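PDB 5I62: potential RNA-dependent RNA polymerase from Human picobirnavirus, which copies RNA templates from ribonucleoside triphosphates, probably in both transcription and genome replication of a double-stranded RNA virus. Local coordinates for residues A[90-93]-A[94-98]. Numbering follows the deposited sequence.
Sequences SDID and SYYDS
The carbonyl oxygen of D93 takes two amide protons along the short helix 89-97, which packs against strands 199-205 and 306-309 of a mixed sheet of the polymerase. D97 N reaches D93 O at 2.8 Å in an i to i+4 bond, nearly in line with the C=O. Y96 N meets the same oxygen at 2.9 Å from well above the carbonyl plane, an i to i+3 bond bent to 132° at the hydrogen. The turn before is mixed as well: S94 N donates to S90 O at 3.0 Å, and Y95 N to I92 O. CD1 of Y95 brings the ring edge to 3.4 Å from D91 O, while its hydroxyl is hydrogen-bonded to S322. I92 and Y96 run side by side, with CG2 against CE1; CG2 gets there by standing anti to the backbone N of I92. D93 OD2 and D97 OD2 are 4.9 Å apart, not in contact, and D93 OD1 forms a salt bridge with R314, which also makes a cation-pi contact with Y96. One turn on, S94 O is gripped from opposite faces of its carbonyl plane, by S98 N at 2.9 Å and by S98 OG at 2.7 Å.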
loop_
_atom_site.group_PDB
_atom_site.type_symbol
_atom_site.label_atom_id
_atom_site.label_comp_id
_atom_site.label_asym_id
_atom_site.label_seq_id
_atom_site.Cartn_x
_atom_site.Cartn_y
_atom_site.Cartn_z
ATOM N N SER A 90 -10.196 4.275 -18.525
ATOM C CA SER A 90 -10.101 5.553 -17.824
ATOM C C SER A 90 -9.159 5.460 -16.634
ATOM O O SER A 90 -8.458 6.428 -16.311
ATOM C CB SER A 90 -11.482 6.000 -17.354
ATOM O OG SER A 90 -12.228 6.527 -18.429
ATOM N N ASP A 91 -9.159 4.311 -15.955
ATOM C CA ASP A 91 -8.236 4.094 -14.849
ATOM C C ASP A 91 -6.795 4.171 -15.327
ATOM O O ASP A 91 -5.924 4.667 -14.607
ATOM C CB ASP A 91 -8.513 2.743 -14.197
ATOM C CG ASP A 91 -9.913 2.651 -13.626
ATOM O OD1 ASP A 91 -10.476 3.719 -13.295
ATOM O OD2 ASP A 91 -10.441 1.521 -13.502
ATOM N N ILE A 92 -6.528 3.676 -16.542
ATOM C CA ILE A 92 -5.192 3.773 -17.126
ATOM C C ILE A 92 -4.889 5.199 -17.551
ATOM O O ILE A 92 -3.812 5.725 -17.246
ATOM C CB ILE A 92 -5.041 2.816 -18.319
ATOM C CG1 ILE A 92 -5.374 1.381 -17.926
ATOM C CG2 ILE A 92 -3.622 2.934 -18.919
ATOM C CD1 ILE A 92 -5.260 0.439 -19.106
ATOM N N ASP A 93 -5.819 5.809 -18.305
ATOM C CA ASP A 93 -5.696 7.197 -18.738
ATOM C C ASP A 93 -5.263 8.097 -17.586
ATOM O O ASP A 93 -4.434 8.995 -17.761
ATOM C CB ASP A 93 -7.027 7.708 -19.299
ATOM C CG ASP A 93 -7.415 7.059 -20.629
ATOM O OD1 ASP A 93 -6.547 6.445 -21.289
ATOM O OD2 ASP A 93 -8.607 7.187 -21.013
ATOM N N SER A 94 -5.840 7.872 -16.402
ATOM C CA SER A 94 -5.579 8.719 -15.237
ATOM C C SER A 94 -4.088 8.852 -14.941
ATOM O O SER A 94 -3.605 9.935 -14.598
ATOM C CB SER A 94 -6.315 8.159 -14.019
ATOM O OG SER A 94 -6.222 9.043 -12.908
ATOM N N TYR A 95 -3.332 7.759 -15.091
ATOM C CA TYR A 95 -1.899 7.826 -14.821
ATOM C C TYR A 95 -1.172 8.746 -15.791
ATOM O O TYR A 95 -0.135 9.325 -15.439
ATOM C CB TYR A 95 -1.280 6.430 -14.867
ATOM C CG TYR A 95 -1.571 5.635 -13.630
ATOM C CD1 TYR A 95 -2.773 4.962 -13.479
ATOM C CD2 TYR A 95 -0.673 5.621 -12.578
ATOM C CE1 TYR A 95 -3.053 4.255 -12.332
ATOM C CE2 TYR A 95 -0.942 4.922 -11.419
ATOM C CZ TYR A 95 -2.133 4.244 -11.303
ATOM O OH TYR A 95 -2.392 3.548 -10.150
ATOM N N TYR A 96 -1.656 8.842 -17.027
ATOM C CA TYR A 96 -1.010 9.650 -18.050
ATOM C C TYR A 96 -1.516 11.086 -18.035
ATOM O O TYR A 96 -0.756 12.015 -18.298
ATOM C CB TYR A 96 -1.250 9.033 -19.434
ATOM C CG TYR A 96 -0.491 7.739 -19.630
ATOM C CD1 TYR A 96 -1.034 6.531 -19.230
ATOM C CD2 TYR A 96 0.782 7.740 -20.189
ATOM C CE1 TYR A 96 -0.332 5.336 -19.387
ATOM C CE2 TYR A 96 1.495 6.557 -20.359
ATOM C CZ TYR A 96 0.935 5.364 -19.953
ATOM O OH TYR A 96 1.645 4.192 -20.114
ATOM N N ASP A 97 -2.793 11.270 -17.733
ATOM C CA ASP A 97 -3.411 12.583 -17.843
ATOM C C ASP A 97 -3.332 13.388 -16.549
ATOM O O ASP A 97 -3.367 14.617 -16.595
ATOM C CB ASP A 97 -4.863 12.416 -18.288
ATOM C CG ASP A 97 -4.977 11.823 -19.690
ATOM O OD1 ASP A 97 -4.020 11.971 -20.488
ATOM O OD2 ASP A 97 -6.002 11.173 -19.986
ATOM N N SER A 98 -3.204 12.735 -15.397
ATOM C CA SER A 98 -3.269 13.468 -14.137
ATOM C C SER A 98 -1.979 14.203 -13.789
ATOM O O SER A 98 -1.969 14.963 -12.822
ATOM C CB SER A 98 -3.634 12.532 -12.982
ATOM O OG SER A 98 -4.885 11.893 -13.211
#